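PDB 2GIA: mitochondrial RNA-binding protein 1 from Trypanosoma brucei, which binds guide RNA together with mitochondrial RNA-binding protein 2, in a complex that acts as an RNA matchmaker in RNA editing. Local coordinates for residues B[12-17]-B[27-32]; B[18-23]-B[46-51]; B[62-67]-B[113-118]; B[75-80]-B[97-102]. All blocks are in the same frame, centred on the assembly; numbering follows the deposited sequence.

Contact 1. Residues B[12-17]-B[27-32]; sequences KFEIHD and MTRVAV
Glu14 and Arg29 face each other as a non-hydrogen-bonded pair of two antiparallel strands, their side chains side by side. Glu14 CB lies 3.7 Å from Thr28 O and reaches Met27 SD. Its CG rests 4.0 Å from Arg29 CG, and CD lies by Arg29 NE. OE1 then takes two nitrogens of Arg29 side-on: NE at 2.7 Å and NH1 at 2.9 Å. Arg29 bends at chi3 (-69°) to turn both toward it. OE1 sits in the guanidinium plane, although the carboxylate is turned 38° from it. Lys12 NZ reaches OE1 from above the carboxylate plane, completing a salt-bridge network. Three donors thus grip one oxygen, which should offset the nearness of the two positive charges. OE2 accepts from His16 NE2 on the anti side, tilted out of the carboxylate plane. The strands form a beta hairpin, with 12-17 at the edge of the four-stranded sheet within this chain. Paired backbone bonds join Phe13 to Val30 and Ile15 to Thr28. Met27 CG makes a CH-pi contact over the His16 ring, 3.7 Å from its centroid. On the other face of the sheet, Phe13 CE1 packs on Val30 CB at 3.5 Å, and Phe138 meets the Phe13 ring edge-to-face.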
loop_
_atom_site.group_PDB
_atom_site.type_symbol
_atom_site.label_atom_id
_atom_site.label_comp_id
_atom_site.label_asym_id
_atom_site.label_seq_id
_atom_site.Cartn_x
_atom_site.Cartn_y
_atom_site.Cartn_z
ATOM N N LYS B 12 8.338 -4.825 13.804
ATOM C CA LYS B 12 8.105 -3.957 14.958
ATOM C C LYS B 12 8.865 -2.671 14.856
ATOM O O LYS B 12 9.737 -2.544 14.004
ATOM C CB LYS B 12 8.645 -4.634 16.230
ATOM C CG LYS B 12 10.201 -4.855 16.161
ATOM C CD LYS B 12 10.813 -5.285 17.541
ATOM C CE LYS B 12 12.358 -5.418 17.458
ATOM N NZ LYS B 12 12.991 -5.725 18.798
ATOM N N PHE B 13 8.502 -1.689 15.698
ATOM C CA PHE B 13 9.310 -0.484 15.839
ATOM C C PHE B 13 9.392 -0.200 17.348
ATOM O O PHE B 13 8.534 -0.651 18.124
ATOM C CB PHE B 13 8.769 0.735 15.060
ATOM C CG PHE B 13 7.527 1.372 15.641
ATOM C CD1 PHE B 13 6.250 0.985 15.181
ATOM C CD2 PHE B 13 7.629 2.381 16.587
ATOM C CE1 PHE B 13 5.075 1.625 15.665
ATOM C CE2 PHE B 13 6.479 3.031 17.094
ATOM C CZ PHE B 13 5.187 2.654 16.627
ATOM N N GLU B 14 10.415 0.548 17.756
ATOM C CA GLU B 14 10.590 0.868 19.156
ATOM C C GLU B 14 10.929 2.329 19.329
ATOM O O GLU B 14 11.552 2.937 18.459
ATOM C CB GLU B 14 11.728 0.013 19.742
ATOM C CG GLU B 14 11.454 -1.482 19.668
ATOM C CD GLU B 14 12.653 -2.314 20.179
ATOM O OE1 GLU B 14 12.480 -3.518 20.382
ATOM O OE2 GLU B 14 13.747 -1.745 20.373
ATOM N N ILE B 15 10.488 2.894 20.444
ATOM C CA ILE B 15 10.799 4.272 20.803
ATOM C C ILE B 15 11.614 4.164 22.104
ATOM O O ILE B 15 11.091 3.737 23.129
ATOM C CB ILE B 15 9.532 5.051 21.098
ATOM C CG1 ILE B 15 8.672 5.082 19.808
ATOM C CG2 ILE B 15 9.862 6.486 21.529
ATOM C CD1 ILE B 15 7.333 5.788 19.980
ATOM N N HIS B 16 12.882 4.528 22.039
ATOM C CA HIS B 16 13.770 4.500 23.200
ATOM C C HIS B 16 13.793 5.919 23.726
ATOM O O HIS B 16 14.378 6.819 23.134
ATOM C CB HIS B 16 15.174 4.028 22.791
ATOM C CG HIS B 16 15.218 2.592 22.349
ATOM N ND1 HIS B 16 15.915 1.623 23.032
ATOM C CD2 HIS B 16 14.632 1.958 21.300
ATOM C CE1 HIS B 16 15.766 0.456 22.428
ATOM N NE2 HIS B 16 14.991 0.633 21.372
ATOM N N ASP B 17 13.118 6.120 24.832
ATOM C CA ASP B 17 13.044 7.431 25.443
ATOM C C ASP B 17 13.837 7.416 26.763
ATOM O O ASP B 17 13.278 7.323 27.846
ATOM C CB ASP B 17 11.576 7.767 25.685
ATOM C CG ASP B 17 11.375 9.175 26.202
ATOM O OD1 ASP B 17 10.262 9.458 26.711
ATOM O OD2 ASP B 17 12.319 9.984 26.105
ATOM N N MET B 27 10.929 2.383 27.191
ATOM C CA MET B 27 11.233 1.860 25.866
ATOM C C MET B 27 9.849 1.326 25.450
ATOM O O MET B 27 9.280 0.470 26.123
ATOM C CB MET B 27 12.270 0.723 25.888
ATOM C CG MET B 27 12.693 0.285 24.437
ATOM S SD MET B 27 11.418 -0.786 23.656
ATOM C CE MET B 27 11.825 -2.379 24.433
ATOM N N THR B 28 9.282 1.826 24.344
ATOM C CA THR B 28 7.940 1.347 23.956
ATOM C C THR B 28 8.089 0.546 22.667
ATOM O O THR B 28 8.781 0.980 21.755
ATOM C CB THR B 28 6.975 2.569 23.652
ATOM O OG1 THR B 28 6.831 3.356 24.834
ATOM C CG2 THR B 28 5.598 2.080 23.182
ATOM N N ARG B 29 7.446 -0.599 22.595
ATOM C CA ARG B 29 7.563 -1.456 21.396
ATOM C C ARG B 29 6.189 -1.756 20.827
ATOM O O ARG B 29 5.278 -2.081 21.584
ATOM C CB ARG B 29 8.219 -2.821 21.787
ATOM C CG ARG B 29 8.378 -3.795 20.581
ATOM C CD ARG B 29 8.977 -5.167 20.995
ATOM N NE ARG B 29 10.371 -4.955 21.367
ATOM C CZ ARG B 29 10.973 -5.537 22.398
ATOM N NH1 ARG B 29 12.239 -5.269 22.650
ATOM N NH2 ARG B 29 10.313 -6.391 23.164
ATOM N N VAL B 30 6.049 -1.638 19.497
ATOM C CA VAL B 30 4.805 -1.965 18.810
ATOM C C VAL B 30 5.212 -3.042 17.807
ATOM O O VAL B 30 6.091 -2.815 16.967
ATOM C CB VAL B 30 4.210 -0.715 18.056
ATOM C CG1 VAL B 30 2.890 -1.124 17.334
ATOM C CG2 VAL B 30 3.913 0.405 19.082
ATOM N N ALA B 31 4.611 -4.231 17.938
ATOM C CA ALA B 31 4.917 -5.346 17.048
ATOM C C ALA B 31 3.616 -5.961 16.568
ATOM O O ALA B 31 2.523 -5.697 17.116
ATOM C CB ALA B 31 5.732 -6.453 17.807
ATOM N N VAL B 32 3.723 -6.814 15.559
ATOM C CA VAL B 32 2.498 -7.483 15.087
ATOM C C VAL B 32 2.837 -8.934 14.715
ATOM O O VAL B 32 3.866 -9.213 14.091
ATOM C CB VAL B 32 1.864 -6.760 13.869
ATOM C CG1 VAL B 32 2.757 -6.902 12.609
ATOM C CG2 VAL B 32 0.503 -7.390 13.571
HETATM O O HOH W 1 9.098 5.203 24.932
#

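Contact 2. Residues B[18-23]-B[46-51]; sequences VRDDPA and GPRKVD
The Arg48 guanidinium carries Val18 CG1 over one face, 3.8 Å above its plane and offset toward the rim. At the edge, near the plane, stands Asp20 OD1, 3.7 Å from Arg48 NH2. This is a long salt bridge, and the carboxylate is turned 63° from the guanidinium. The contact joins two connecting loops of the MRP fold. Residues 18-23 lie between strands 12-17 and 26-33, and residues 46-51 follow strand 36-43. It is a surface contact, and Arg48 gives the most area to it. The Arg48 chain leaves with CG opposite the backbone N (chi1 180°) and runs straight to CD. It then bends at chi3 (-56°), which folds the guanidinium back beside Val18. The valine therefore touches both the aliphatic and the flat part of the same side chain: its CG1 is also 3.7 Å from Arg48 CG. Val18 O lies 3.1 Å from Arg48 NH2. Gln44 ties the two loops from outside, accepting from Arg19 N with OE1 and donating to Gly46 O with NE2. Within 18-23, Asp21 OD1 accepts from Ala23 N, which makes an Asx turn around Pro22. The Pro22 ring packs on the Gly46 backbone, its CG 3.5 Å from Gly46 C, and reaches the Pro47 ring at CD, 4.3 Å from the same CG.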
loop_
_atom_site.group_PDB
_atom_site.type_symbol
_atom_site.label_atom_id
_atom_site.label_comp_id
_atom_site.label_asym_id
_atom_site.label_seq_id
_atom_site.Cartn_x
_atom_site.Cartn_y
_atom_site.Cartn_z
ATOM N N VAL B 18 15.145 7.503 26.652
ATOM C CA VAL B 18 16.004 7.478 27.842
ATOM C C VAL B 18 16.083 8.895 28.436
ATOM O O VAL B 18 16.367 9.840 27.699
ATOM C CB VAL B 18 17.419 7.025 27.447
ATOM C CG1 VAL B 18 18.343 7.083 28.665
ATOM C CG2 VAL B 18 17.377 5.634 26.858
ATOM N N ARG B 19 15.863 9.016 29.755
ATOM C CA ARG B 19 15.858 10.301 30.483
ATOM C C ARG B 19 16.913 10.390 31.570
ATOM O O ARG B 19 17.401 9.366 32.057
ATOM C CB ARG B 19 14.514 10.539 31.180
ATOM C CG ARG B 19 13.277 10.415 30.298
ATOM C CD ARG B 19 13.303 11.498 29.219
ATOM N NE ARG B 19 12.028 11.577 28.546
ATOM C CZ ARG B 19 10.933 12.083 29.090
ATOM N NH1 ARG B 19 10.955 12.577 30.322
ATOM N NH2 ARG B 19 9.803 12.047 28.413
ATOM N N ASP B 20 17.251 11.623 31.952
ATOM C CA ASP B 20 18.218 11.841 33.034
ATOM C C ASP B 20 17.545 11.337 34.307
ATOM O O ASP B 20 18.197 10.812 35.198
ATOM C CB ASP B 20 18.576 13.323 33.150
ATOM C CG ASP B 20 19.275 13.847 31.905
ATOM O OD1 ASP B 20 20.193 13.152 31.403
ATOM O OD2 ASP B 20 18.913 14.948 31.435
ATOM N N ASP B 21 16.225 11.495 34.386
ATOM C CA ASP B 21 15.500 10.968 35.532
ATOM C C ASP B 21 14.864 9.637 35.112
ATOM O O ASP B 21 13.780 9.627 34.521
ATOM C CB ASP B 21 14.386 11.911 35.981
ATOM C CG ASP B 21 13.882 11.579 37.380
ATOM O OD1 ASP B 21 13.648 10.382 37.662
ATOM O OD2 ASP B 21 13.732 12.514 38.202
ATOM N N PRO B 22 15.508 8.507 35.454
ATOM C CA PRO B 22 15.078 7.126 35.152
ATOM C C PRO B 22 13.584 6.952 35.315
ATOM O O PRO B 22 12.926 6.253 34.536
ATOM C CB PRO B 22 15.817 6.292 36.187
ATOM C CG PRO B 22 17.049 7.100 36.455
ATOM C CD PRO B 22 16.548 8.508 36.498
ATOM N N ALA B 23 13.032 7.600 36.328
ATOM C CA ALA B 23 11.607 7.442 36.595
ATOM C C ALA B 23 10.702 7.742 35.389
ATOM O O ALA B 23 9.664 7.131 35.222
ATOM C CB ALA B 23 11.187 8.330 37.791
ATOM N N GLY B 46 17.557 2.560 36.021
ATOM C CA GLY B 46 18.721 3.358 36.345
ATOM C C GLY B 46 19.061 4.475 35.380
ATOM O O GLY B 46 18.408 4.663 34.342
ATOM N N PRO B 47 20.103 5.247 35.712
ATOM C CA PRO B 47 20.584 6.373 34.911
ATOM C C PRO B 47 20.921 5.930 33.505
ATOM O O PRO B 47 21.152 4.756 33.272
ATOM C CB PRO B 47 21.860 6.814 35.657
ATOM C CG PRO B 47 21.575 6.478 37.074
ATOM C CD PRO B 47 20.858 5.128 36.983
ATOM N N ARG B 48 20.938 6.889 32.583
ATOM C CA ARG B 48 21.336 6.686 31.192
ATOM C C ARG B 48 22.710 5.997 31.205
ATOM O O ARG B 48 23.627 6.422 31.931
ATOM C CB ARG B 48 21.472 8.047 30.527
ATOM C CG ARG B 48 21.882 8.027 29.080
ATOM C CD ARG B 48 22.196 9.477 28.648
ATOM N NE ARG B 48 21.047 10.352 28.902
ATOM C CZ ARG B 48 20.042 10.542 28.045
ATOM N NH1 ARG B 48 20.047 9.927 26.864
ATOM N NH2 ARG B 48 19.014 11.325 28.380
ATOM N N LYS B 49 22.874 4.958 30.392
ATOM C CA LYS B 49 24.138 4.237 30.373
ATOM C C LYS B 49 25.211 5.047 29.689
ATOM O O LYS B 49 24.968 5.587 28.622
ATOM C CB LYS B 49 24.006 2.903 29.634
ATOM C CG LYS B 49 23.492 1.776 30.495
ATOM C CD LYS B 49 24.172 0.476 30.113
ATOM C CE LYS B 49 23.447 -0.149 28.974
ATOM N NZ LYS B 49 24.070 -1.412 28.518
ATOM N N VAL B 50 26.395 5.113 30.297
ATOM C CA VAL B 50 27.492 5.856 29.696
ATOM C C VAL B 50 28.692 4.979 29.380
ATOM O O VAL B 50 29.500 5.324 28.522
ATOM C CB VAL B 50 27.953 7.026 30.591
ATOM C CG1 VAL B 50 26.795 7.999 30.803
ATOM C CG2 VAL B 50 28.475 6.499 31.919
ATOM N N ASP B 51 28.807 3.836 30.050
ATOM C CA ASP B 51 29.933 2.934 29.805
ATOM C C ASP B 51 29.561 1.756 28.899
ATOM O O ASP B 51 28.786 0.878 29.293
ATOM C CB ASP B 51 30.466 2.416 31.140
ATOM C CG ASP B 51 31.591 1.412 30.967
ATOM O OD1 ASP B 51 32.116 0.932 31.995
ATOM O OD2 ASP B 51 31.944 1.103 29.807
#

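Contact 3. Residues B[62-67]-B[113-118]; sequences DRRISV and HRVASQ
The backbones come close at Ile65 and Arg114, whose CA atoms are 4.5 Å apart, and Val115 N donates to Arg64 O at 2.7 Å. The start of strand 65-68, the last strand of the four-stranded sheet, here meets the loop between strands 111-112 and 121-128 of the five-stranded sheet. The Arg114 chain, extended from CG to NE, reaches across 62-67 between Arg63 and Ile65. Its NH1 donates to Arg63 O at 2.8 Å, nearly straight out from the carbonyl and in the guanidinium plane. Ile65 CD1 lies over one face of this guanidinium, 3.3 Å above the plane, and Arg63 NH2 over the other at 4.0 Å, both toward the rim. The two guanidinium planes are 31° apart. These like charges are close, but Arg114 NH2 also makes a salt bridge to Glu121, which would offset part of the charge. Two waters join the segments as well: one links Ser66 N to His113 O, and the other links Val115 O, more weakly, to Asp62 O. Val115 presses on Arg64 at about a right angle. The Arg64 guanidinium is held from elsewhere by NH1 donating to Ala61 O. Val115 CG1 stands over the centre of its face, 3.3 Å from Arg64 CZ.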
loop_
_atom_site.group_PDB
_atom_site.type_symbol
_atom_site.label_atom_id
_atom_site.label_comp_id
_atom_site.label_asym_id
_atom_site.label_seq_id
_atom_site.Cartn_x
_atom_site.Cartn_y
_atom_site.Cartn_z
ATOM N N ASP B 62 11.565 -6.974 33.474
ATOM C CA ASP B 62 10.781 -7.618 34.504
ATOM C C ASP B 62 9.673 -6.770 35.083
ATOM O O ASP B 62 8.926 -7.241 35.934
ATOM C CB ASP B 62 11.683 -8.144 35.614
ATOM C CG ASP B 62 12.704 -9.103 35.089
ATOM O OD1 ASP B 62 12.320 -10.099 34.439
ATOM O OD2 ASP B 62 13.897 -8.843 35.305
ATOM N N ARG B 63 9.557 -5.516 34.634
ATOM C CA ARG B 63 8.478 -4.660 35.086
ATOM C C ARG B 63 7.724 -4.131 33.837
ATOM O O ARG B 63 7.192 -3.034 33.840
ATOM C CB ARG B 63 9.032 -3.506 35.933
ATOM C CG ARG B 63 9.329 -3.964 37.407
ATOM C CD ARG B 63 9.713 -2.801 38.344
ATOM N NE ARG B 63 9.229 -1.490 37.903
ATOM C CZ ARG B 63 8.008 -1.003 38.122
ATOM N NH1 ARG B 63 7.098 -1.705 38.797
ATOM N NH2 ARG B 63 7.697 0.194 37.643
ATOM N N ARG B 64 7.645 -4.947 32.794
ATOM C CA ARG B 64 7.010 -4.479 31.561
ATOM C C ARG B 64 5.491 -4.533 31.542
ATOM O O ARG B 64 4.852 -5.223 32.344
ATOM C CB ARG B 64 7.547 -5.284 30.360
ATOM C CG ARG B 64 7.056 -6.728 30.331
ATOM C CD ARG B 64 7.780 -7.507 29.235
ATOM N NE ARG B 64 7.293 -8.873 29.125
ATOM C CZ ARG B 64 7.652 -9.870 29.925
ATOM N NH1 ARG B 64 8.515 -9.669 30.920
ATOM N NH2 ARG B 64 7.164 -11.078 29.725
ATOM N N ILE B 65 4.920 -3.767 30.613
ATOM C CA ILE B 65 3.507 -3.787 30.341
ATOM C C ILE B 65 3.473 -4.507 28.975
ATOM O O ILE B 65 4.313 -4.246 28.107
ATOM C CB ILE B 65 2.945 -2.354 30.192
ATOM C CG1 ILE B 65 2.775 -1.757 31.583
ATOM C CG2 ILE B 65 1.613 -2.363 29.420
ATOM C CD1 ILE B 65 2.753 -0.252 31.568
ATOM N N SER B 66 2.511 -5.408 28.773
ATOM C CA SER B 66 2.420 -6.100 27.503
ATOM C C SER B 66 0.964 -6.421 27.183
ATOM O O SER B 66 0.326 -7.237 27.862
ATOM C CB SER B 66 3.269 -7.389 27.523
ATOM O OG SER B 66 3.399 -7.866 26.204
ATOM N N VAL B 67 0.416 -5.763 26.162
ATOM C CA VAL B 67 -0.977 -5.987 25.815
ATOM C C VAL B 67 -1.109 -6.552 24.400
ATOM O O VAL B 67 -0.293 -6.264 23.517
ATOM C CB VAL B 67 -1.839 -4.683 25.925
ATOM C CG1 VAL B 67 -1.826 -4.161 27.414
ATOM C CG2 VAL B 67 -1.308 -3.583 25.023
ATOM N N HIS B 113 -2.015 -3.884 33.514
ATOM C CA HIS B 113 -1.229 -4.328 34.671
ATOM C C HIS B 113 0.149 -4.701 34.151
ATOM O O HIS B 113 0.291 -4.951 32.950
ATOM C CB HIS B 113 -1.929 -5.490 35.370
ATOM C CG HIS B 113 -2.203 -6.662 34.493
ATOM N ND1 HIS B 113 -1.208 -7.516 34.062
ATOM C CD2 HIS B 113 -3.364 -7.149 33.995
ATOM C CE1 HIS B 113 -1.748 -8.485 33.335
ATOM N NE2 HIS B 113 -3.053 -8.285 33.279
ATOM N N ARG B 114 1.174 -4.649 35.002
ATOM C CA ARG B 114 2.511 -5.043 34.577
ATOM C C ARG B 114 2.663 -6.563 34.597
ATOM O O ARG B 114 1.749 -7.282 35.053
ATOM C CB ARG B 114 3.560 -4.371 35.444
ATOM C CG ARG B 114 3.584 -2.893 35.166
ATOM C CD ARG B 114 4.671 -2.099 35.841
ATOM N NE ARG B 114 4.370 -0.702 35.541
ATOM C CZ ARG B 114 4.852 -0.029 34.501
ATOM N NH1 ARG B 114 5.724 -0.603 33.637
ATOM N NH2 ARG B 114 4.388 1.200 34.278
ATOM N N VAL B 115 3.779 -7.073 34.072
ATOM C CA VAL B 115 3.971 -8.526 34.045
ATOM C C VAL B 115 3.972 -9.077 35.456
ATOM O O VAL B 115 4.497 -8.443 36.382
ATOM C CB VAL B 115 5.304 -8.974 33.391
ATOM C CG1 VAL B 115 5.208 -8.880 31.899
ATOM C CG2 VAL B 115 6.452 -8.157 33.943
ATOM N N ALA B 116 3.376 -10.258 35.598
ATOM C CA ALA B 116 3.281 -10.939 36.881
ATOM C C ALA B 116 2.789 -10.015 37.990
ATOM O O ALA B 116 3.459 -9.849 39.011
ATOM C CB ALA B 116 4.643 -11.538 37.254
ATOM N N SER B 117 1.630 -9.399 37.768
ATOM C CA SER B 117 1.009 -8.499 38.741
ATOM C C SER B 117 -0.448 -8.334 38.297
ATOM O O SER B 117 -0.732 -8.275 37.096
ATOM C CB SER B 117 1.727 -7.146 38.760
ATOM O OG SER B 117 1.384 -6.371 39.900
ATOM N N GLN B 118 -1.360 -8.299 39.267
ATOM C CA GLN B 118 -2.789 -8.150 39.006
ATOM C C GLN B 118 -3.238 -6.750 39.411
ATOM O O GLN B 118 -4.400 -6.374 39.224
ATOM C CB GLN B 118 -3.591 -9.190 39.805
ATOM C CG GLN B 118 -3.464 -10.616 39.296
ATOM C CD GLN B 118 -4.091 -10.808 37.918
ATOM O OE1 GLN B 118 -4.126 -11.926 37.388
ATOM N NE2 GLN B 118 -4.584 -9.719 37.330
HETATM O O HOH W 2 5.871 -6.345 37.004
HETATM O O HOH W 3 0.891 -6.331 30.804
#

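Contact 4. Residues B[75-80]-B[97-102]; sequences AYLVGV and LDFEKS
Phe99 and Val80 bury the most surface here, and Leu77 comes next. Phe99 extends from its strand toward the helix, with CG opposite the backbone N (chi1 178°). That torsion brings the CD1-CE1 edge of its ring between the two helix residues. Leu77 CD2 meets the ring at CD1, 3.6 Å away, and also touches Phe99 CB and CG. The leucine and phenylalanine side chains cross at about a right angle. One helical turn further on, Val80 CG1 comes obliquely from the opposite side of the ring plane, 3.6 Å from Phe99 CE1. Its CG2 branch lies by the strand backbone, 3.9 Å from Phe99 O. Val80 CG1 also reaches past the ring to Lys101, 3.7 Å from its backbone N and 4.0 Å from its CB. The extended lysine chain then runs by the helix, with CD 3.8 Å from Val80 O. Its NZ goes on to Cys81 O and to a salt bridge with Glu83. No hydrogen bond crosses between the segments; the contact is made mainly by Leu77, Val80 and Phe99 carbons. Tyr106 and Leu135 also pack on Phe99, while Leu139 of helix 130-145 touches Leu77. The axes of the segments 75-80 and 97-101 approach to 8.5 Å at 29°. This is a helix packed on an antiparallel sheet, as in alpha+beta folds.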
loop_
_atom_site.group_PDB
_atom_site.type_symbol
_atom_site.label_atom_id
_atom_site.label_comp_id
_atom_site.label_asym_id
_atom_site.label_seq_id
_atom_site.Cartn_x
_atom_site.Cartn_y
_atom_site.Cartn_z
ATOM N N ALA B 75 -7.787 -2.870 12.768
ATOM C CA ALA B 75 -8.561 -2.125 11.780
ATOM C C ALA B 75 -9.122 -0.824 12.389
ATOM O O ALA B 75 -9.127 0.226 11.733
ATOM C CB ALA B 75 -9.714 -3.036 11.237
ATOM N N TYR B 76 -9.601 -0.882 13.641
ATOM C CA TYR B 76 -10.112 0.322 14.289
ATOM C C TYR B 76 -9.024 1.348 14.460
ATOM O O TYR B 76 -9.280 2.531 14.278
ATOM C CB TYR B 76 -10.731 0.006 15.680
ATOM C CG TYR B 76 -12.233 -0.201 15.594
ATOM C CD1 TYR B 76 -13.059 0.858 15.263
ATOM C CD2 TYR B 76 -12.801 -1.449 15.788
ATOM C CE1 TYR B 76 -14.426 0.688 15.120
ATOM C CE2 TYR B 76 -14.189 -1.636 15.637
ATOM C CZ TYR B 76 -14.979 -0.548 15.307
ATOM O OH TYR B 76 -16.336 -0.682 15.176
ATOM N N LEU B 77 -7.802 0.914 14.797
ATOM C CA LEU B 77 -6.730 1.889 14.977
ATOM C C LEU B 77 -6.430 2.574 13.647
ATOM O O LEU B 77 -6.151 3.771 13.608
ATOM C CB LEU B 77 -5.446 1.209 15.510
ATOM C CG LEU B 77 -5.514 0.496 16.874
ATOM C CD1 LEU B 77 -4.101 0.400 17.483
ATOM C CD2 LEU B 77 -6.498 1.168 17.832
ATOM N N VAL B 78 -6.473 1.820 12.542
ATOM C CA VAL B 78 -6.224 2.462 11.252
ATOM C C VAL B 78 -7.380 3.457 10.991
ATOM O O VAL B 78 -7.147 4.577 10.516
ATOM C CB VAL B 78 -6.128 1.402 10.125
ATOM C CG1 VAL B 78 -6.072 2.101 8.748
ATOM C CG2 VAL B 78 -4.822 0.611 10.347
ATOM N N GLY B 79 -8.605 3.055 11.323
ATOM C CA GLY B 79 -9.738 3.951 11.167
ATOM C C GLY B 79 -9.570 5.260 11.956
ATOM O O GLY B 79 -10.030 6.337 11.517
ATOM N N VAL B 80 -8.945 5.194 13.133
ATOM C CA VAL B 80 -8.698 6.414 13.925
ATOM C C VAL B 80 -7.650 7.252 13.193
ATOM O O VAL B 80 -7.757 8.476 13.116
ATOM C CB VAL B 80 -8.165 6.065 15.379
ATOM C CG1 VAL B 80 -7.538 7.330 16.054
ATOM C CG2 VAL B 80 -9.299 5.551 16.236
ATOM N N LEU B 97 -8.402 0.276 27.355
ATOM C CA LEU B 97 -7.564 1.256 26.684
ATOM C C LEU B 97 -8.310 2.007 25.621
ATOM O O LEU B 97 -9.113 1.430 24.882
ATOM C CB LEU B 97 -6.351 0.535 26.000
ATOM C CG LEU B 97 -5.222 -0.029 26.861
ATOM C CD1 LEU B 97 -4.179 -0.866 26.031
ATOM C CD2 LEU B 97 -4.555 1.162 27.521
ATOM N N ASP B 98 -8.033 3.304 25.539
ATOM C CA ASP B 98 -8.598 4.142 24.483
ATOM C C ASP B 98 -7.459 4.538 23.552
ATOM O O ASP B 98 -6.344 4.877 24.019
ATOM C CB ASP B 98 -9.159 5.477 25.036
ATOM C CG ASP B 98 -10.559 5.330 25.639
ATOM O OD1 ASP B 98 -11.080 4.206 25.647
ATOM O OD2 ASP B 98 -11.119 6.340 26.108
ATOM N N PHE B 99 -7.748 4.581 22.257
ATOM C CA PHE B 99 -6.753 5.062 21.304
ATOM C C PHE B 99 -7.435 6.239 20.583
ATOM O O PHE B 99 -8.541 6.074 20.015
ATOM C CB PHE B 99 -6.414 3.968 20.255
ATOM C CG PHE B 99 -5.417 4.417 19.218
ATOM C CD1 PHE B 99 -5.823 4.709 17.916
ATOM C CD2 PHE B 99 -4.039 4.502 19.546
ATOM C CE1 PHE B 99 -4.867 5.077 16.934
ATOM C CE2 PHE B 99 -3.063 4.870 18.581
ATOM C CZ PHE B 99 -3.472 5.159 17.262
ATOM N N GLU B 100 -6.785 7.411 20.561
ATOM C CA GLU B 100 -7.408 8.537 19.861
ATOM C C GLU B 100 -6.376 9.414 19.179
ATOM O O GLU B 100 -5.183 9.381 19.526
ATOM C CB GLU B 100 -8.254 9.377 20.822
ATOM C CG GLU B 100 -7.551 9.764 22.093
ATOM C CD GLU B 100 -8.572 10.265 23.141
ATOM O OE1 GLU B 100 -8.496 9.835 24.283
ATOM O OE2 GLU B 100 -9.452 11.085 22.812
ATOM N N LYS B 101 -6.830 10.199 18.213
ATOM C CA LYS B 101 -5.925 11.067 17.449
ATOM C C LYS B 101 -5.904 12.430 18.099
ATOM O O LYS B 101 -6.959 12.941 18.470
ATOM C CB LYS B 101 -6.396 11.168 15.983
ATOM C CG LYS B 101 -5.430 11.947 15.035
ATOM C CD LYS B 101 -5.764 11.649 13.577
ATOM C CE LYS B 101 -4.694 12.198 12.620
ATOM N NZ LYS B 101 -5.031 11.726 11.259
ATOM N N SER B 102 -4.708 12.980 18.311
ATOM C CA SER B 102 -4.569 14.297 18.931
ATOM C C SER B 102 -3.989 15.278 17.901
ATOM O O SER B 102 -3.681 14.889 16.772
ATOM C CB SER B 102 -3.632 14.210 20.126
ATOM O OG SER B 102 -2.306 13.999 19.689
#

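Overall arrangement
Contacts 1 and 3 share the four-stranded sheet: contact 1 pairs strands 12-17 and 26-33, and contact 3 uses strand 65-68 at the other outermost position. Their centres are about 16 Å apart. Contact 3 also brings in a loop of the five-stranded sheet, and so bridges the two sheets. Contact 2 continues from contact 1 in sequence, and their segments alternate along the chain. It lies at the surface, its centre about 18 Å from that of contact 1. Contact 4 joins the five-stranded sheet to helix 71-81. It is nested in the loop closed by contact 3 and touches it through Val67 and Leu97. Contacts 2 and 4 lie on opposite sides of the chain's centre, centres about 31 Å apart. Residues within the segments of contacts 1 and 4 also meet the chain of mitochondrial RNA-binding protein 2.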